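Local structure of probable 2-phosphosulfolactate phosphatase (Clostridium acetobutylicum, 1VR0) at residues K32-I37 / E125-I130; G133-G138 / S171-N176. The protein probably hydrolyses (2R)-O-phospho-3-sulfolactate to (2R)-3-sulfolactate and phosphate, using magnesium as cofactor. All coordinates share one frame; numbering follows the deposited sequence.

The two contacts follow one another along the chain, contact 1 (32-37 with 125-130) closing before contact 2 (133-138 with 171-176) opens, and their centres lie about 15 Å apart. Strand 129-133 ties them together: its start pairs with strand 33-37 in contact 1, and the chain that continues it, from Gly-133 on, forms one side of contact 2. The two also touch directly. Gly-133 N lies 3.0 Å from Val-36 O, probably as a hydrogen bond, and Ile-37 CD1 packs 3.9 Å from Ile-174 CD1. Strand pairing thus passes into strand-end and helix packing near the magnesium site, since Asp-38 directly follows strand 33-37 and Asp-167 belongs to helix 165-181, both ligands of the metal.

Contact 1 of 2, residues K32-I37 / E125-I130; sequences KTAVVI and ETARDI
The carboxylate of Asp-129 meets Thr-33 through a water, which donates to OD2 at 2.6 Å and also to Thr-33 OG1 at 2.7 Å; this bridge lies on the sheet face that both side chains share. Backbone bonds join the two strands. Ala-34 N donates to Asp-129 O over 2.8 Å, and the CA-H of Thr-33 also approaches this oxygen. Lys-32 O receives Asp-129 N at 3.3 Å, long but straight (168° at the hydrogen), plus a weak bond from Arg-128 N. Asp-129 thus bonds to the residues on either side of Thr-33, and the bridges Thr-33 with Asp-129 and Ala-34 with Ile-130 rise together in number, a parallel register.

On the opposite face Ala-34 CB meets Ala-127 CB at 3.7 Å. Val-36 and Ile-130 lie side by side and point the same way; with CG1 anti to the backbone N (chi1 179°), CG2 of Val-36 is the branch left anti to the carbonyl carbon, and it meets Ile-130 CG2 at 3.9 Å.

Strand 33-37 is an interior strand of a mixed sheet, its other edge bonded to strand 152-156. Helix 138-148 packs on the Thr-33 and Val-35 face, and helix 165-181 receives Ile-37.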
# COMPACT_ATOMS: atom_id res chain seq x y z
N LYS A 32 -4.18 1.80 19.21
CA LYS A 32 -4.33 0.45 18.69
C LYS A 32 -3.24 -0.51 19.18
O LYS A 32 -2.31 -0.11 19.85
CB LYS A 32 -4.34 0.49 17.15
CG LYS A 32 -5.55 1.21 16.63
CD LYS A 32 -5.61 1.21 15.14
CE LYS A 32 -6.96 1.73 14.66
NZ LYS A 32 -7.15 1.20 13.27
N THR A 33 -3.37 -1.78 18.85
CA THR A 33 -2.26 -2.70 18.96
C THR A 33 -1.48 -2.54 17.65
O THR A 33 -1.98 -2.90 16.58
CB THR A 33 -2.74 -4.17 19.12
OG1 THR A 33 -3.45 -4.32 20.34
CG2 THR A 33 -1.61 -5.13 19.11
N ALA A 34 -0.27 -1.98 17.72
CA ALA A 34 0.59 -1.85 16.53
C ALA A 34 1.62 -2.98 16.49
O ALA A 34 2.26 -3.26 17.48
CB ALA A 34 1.30 -0.53 16.51
N VAL A 35 1.76 -3.61 15.34
CA VAL A 35 2.72 -4.66 15.18
C VAL A 35 3.74 -4.19 14.15
O VAL A 35 3.40 -3.98 13.00
CB VAL A 35 2.05 -5.93 14.69
CG1 VAL A 35 3.07 -7.03 14.43
CG2 VAL A 35 0.97 -6.39 15.69
N VAL A 36 4.98 -4.00 14.56
CA VAL A 36 5.99 -3.50 13.65
C VAL A 36 6.75 -4.67 13.00
O VAL A 36 7.19 -5.61 13.69
CB VAL A 36 6.95 -2.55 14.34
CG1 VAL A 36 7.99 -2.09 13.36
CG2 VAL A 36 6.19 -1.35 14.91
N ILE A 37 6.89 -4.62 11.68
CA ILE A 37 7.58 -5.66 10.93
C ILE A 37 8.71 -5.12 10.05
O ILE A 37 8.50 -4.24 9.22
CB ILE A 37 6.56 -6.47 10.11
CG1 ILE A 37 5.64 -7.23 11.08
CG2 ILE A 37 7.24 -7.49 9.24
CD1 ILE A 37 4.39 -7.73 10.44
N GLU A 125 4.77 5.29 18.11
CA GLU A 125 4.68 5.69 19.54
C GLU A 125 3.28 5.88 20.11
O GLU A 125 3.06 5.64 21.29
CB GLU A 125 5.44 6.99 19.79
CG GLU A 125 6.92 6.85 19.54
CD GLU A 125 7.74 7.44 20.64
OE1 GLU A 125 7.54 8.66 20.88
OE2 GLU A 125 8.57 6.67 21.24
N THR A 126 2.34 6.36 19.31
CA THR A 126 1.04 6.70 19.88
C THR A 126 0.12 5.49 20.07
O THR A 126 -1.01 5.67 20.54
CB THR A 126 0.31 7.75 19.01
OG1 THR A 126 0.32 7.31 17.63
CG2 THR A 126 1.02 9.10 19.15
N ALA A 127 0.58 4.29 19.68
CA ALA A 127 -0.25 3.10 19.80
C ALA A 127 -0.40 2.75 21.26
O ALA A 127 0.46 3.11 22.07
CB ALA A 127 0.38 1.95 19.05
N ARG A 128 -1.47 2.03 21.62
CA ARG A 128 -1.60 1.54 22.98
C ARG A 128 -0.51 0.50 23.32
O ARG A 128 0.05 0.53 24.42
CB ARG A 128 -2.98 0.92 23.21
CG ARG A 128 -3.21 0.52 24.68
CD ARG A 128 -4.49 -0.24 24.83
NE ARG A 128 -5.65 0.61 24.64
CZ ARG A 128 -6.89 0.16 24.51
NH1 ARG A 128 -7.15 -1.14 24.52
NH2 ARG A 128 -7.88 1.04 24.34
N ASP A 129 -0.26 -0.42 22.39
CA ASP A 129 0.78 -1.42 22.56
C ASP A 129 1.54 -1.52 21.28
O ASP A 129 0.91 -1.70 20.25
CB ASP A 129 0.17 -2.79 22.84
CG ASP A 129 -0.49 -2.86 24.20
OD1 ASP A 129 0.24 -2.86 25.20
OD2 ASP A 129 -1.76 -2.91 24.28
N ILE A 130 2.87 -1.40 21.34
CA ILE A 130 3.72 -1.67 20.18
C ILE A 130 4.39 -3.04 20.30
O ILE A 130 5.27 -3.24 21.14
CB ILE A 130 4.84 -0.63 19.98
CG1 ILE A 130 4.27 0.77 19.77
CG2 ILE A 130 5.73 -1.05 18.78
CD1 ILE A 130 4.15 1.56 21.00
O HOH W 1 -3.65 -2.74 22.49

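Contact 2 of 2, residues G133-G138 / S171-N176; sequences GSVLNG and SGYIIN
Tyr-173 and Ile-174, consecutive on helix 165-181, approach the turn at 135-138 as a pair, and Gly-138 is the place where they converge. CE2 of the tyrosine lies 3.8 Å from Gly-138 CA, which stands obliquely to the ring, while CG1 of the isoleucine comes within 3.8 Å of the same carbon. The missing side chain leaves Gly-138 CA open to the Tyr-173 ring. CA of Gly-138 and CA of Ile-174 are 5.2 Å apart.

The tyrosine ring meets Val-135 O at its edge, near the ring plane, 3.6 Å from CE2, and Val-135 CG1 makes a looser apolar contact at 4.2 Å with the same ring atom. A chi1 of 167° holds CG anti to the tyrosine's backbone N and brings the ring up to the turn. Ile-174 instead reaches forward with its extended branch (chi2 -179°), ending with CD1 4.0 Å from Ser-134 O. No hydrogen bond crosses the contact, which rests on apolar packing and on approach to backbone atoms.

Within the turn region, Asn-137 OD1 accepts a weak bond from Ser-134 N, and its ND2 donates to the carbonyls of Ile-132 and Leu-237. The Tyr-173 ring also meets that of Tyr-198 in helix 189-199.

Residues 135-138 form a type I turn leading into helix 138-148, with Asn-137 at the N-cap position but without a capping bond from its side chain. The arrangement belongs to an alpha/beta fold: a buried beta-to-alpha turn after strand 129-133, which runs parallel to strand 33-37, packed against helix 165-181, which follows strand 152-156 of the same mixed sheet.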
# COMPACT_ATOMS: atom_id res chain seq x y z
N GLY A 133 7.20 -7.87 15.58
CA GLY A 133 6.85 -9.10 14.90
C GLY A 133 7.77 -9.46 13.76
O GLY A 133 8.44 -8.62 13.17
N SER A 134 7.79 -10.75 13.46
CA SER A 134 8.66 -11.31 12.43
C SER A 134 8.08 -12.65 12.10
O SER A 134 7.16 -13.13 12.79
CB SER A 134 10.08 -11.47 12.99
OG SER A 134 10.13 -12.38 14.11
N VAL A 135 8.65 -13.30 11.09
CA VAL A 135 8.25 -14.70 10.81
C VAL A 135 8.54 -15.59 12.00
O VAL A 135 7.77 -16.50 12.33
CB VAL A 135 8.95 -15.26 9.53
CG1 VAL A 135 8.47 -16.67 9.20
CG2 VAL A 135 8.67 -14.38 8.37
N LEU A 136 9.67 -15.33 12.65
CA LEU A 136 10.16 -16.17 13.74
C LEU A 136 9.19 -16.25 14.91
O LEU A 136 9.09 -17.29 15.53
CB LEU A 136 11.48 -15.63 14.27
CG LEU A 136 12.62 -15.50 13.27
CD1 LEU A 136 13.66 -14.53 13.82
CD2 LEU A 136 13.20 -16.87 13.00
N ASN A 137 8.50 -15.15 15.22
CA ASN A 137 7.53 -15.14 16.33
C ASN A 137 6.09 -14.84 15.91
O ASN A 137 5.27 -14.42 16.73
CB ASN A 137 8.00 -14.20 17.45
CG ASN A 137 7.89 -12.74 17.08
OD1 ASN A 137 7.73 -12.39 15.92
ND2 ASN A 137 7.97 -11.87 18.08
N GLY A 138 5.78 -15.12 14.65
CA GLY A 138 4.46 -14.83 14.08
C GLY A 138 3.31 -15.42 14.86
O GLY A 138 2.39 -14.70 15.23
N SER A 171 3.35 -9.83 7.18
CA SER A 171 2.07 -9.33 7.72
C SER A 171 0.95 -10.31 7.48
O SER A 171 0.16 -10.59 8.36
CB SER A 171 1.65 -8.04 7.07
OG SER A 171 2.64 -7.04 7.20
N GLY A 172 0.88 -10.82 6.26
CA GLY A 172 -0.12 -11.81 5.87
C GLY A 172 -0.07 -13.07 6.69
O GLY A 172 -1.10 -13.60 7.06
N TYR A 173 1.14 -13.56 6.95
CA TYR A 173 1.31 -14.74 7.76
C TYR A 173 0.73 -14.53 9.14
O TYR A 173 0.04 -15.41 9.69
CB TYR A 173 2.79 -15.08 7.87
CG TYR A 173 3.15 -16.07 8.91
CD1 TYR A 173 2.53 -17.31 8.97
CD2 TYR A 173 4.18 -15.80 9.82
CE1 TYR A 173 2.92 -18.25 9.91
CE2 TYR A 173 4.56 -16.72 10.76
CZ TYR A 173 3.93 -17.94 10.81
OH TYR A 173 4.33 -18.85 11.78
N ILE A 174 1.02 -13.36 9.71
CA ILE A 174 0.61 -13.05 11.06
C ILE A 174 -0.92 -12.89 11.12
O ILE A 174 -1.56 -13.39 12.04
CB ILE A 174 1.37 -11.83 11.57
CG1 ILE A 174 2.85 -12.23 11.75
CG2 ILE A 174 0.79 -11.31 12.87
CD1 ILE A 174 3.76 -11.17 12.26
N ILE A 175 -1.48 -12.21 10.14
CA ILE A 175 -2.92 -12.03 10.04
C ILE A 175 -3.57 -13.42 9.95
O ILE A 175 -4.54 -13.71 10.62
CB ILE A 175 -3.26 -11.16 8.82
CG1 ILE A 175 -2.82 -9.73 9.10
CG2 ILE A 175 -4.74 -11.23 8.49
CD1 ILE A 175 -2.72 -8.86 7.86
N ASN A 176 -2.98 -14.29 9.15
CA ASN A 176 -3.48 -15.63 9.02
C ASN A 176 -3.52 -16.37 10.33
O ASN A 176 -4.43 -17.11 10.59
CB ASN A 176 -2.64 -16.43 8.03
CG ASN A 176 -3.40 -17.60 7.47
OD1 ASN A 176 -3.23 -18.73 7.89
ND2 ASN A 176 -4.30 -17.32 6.57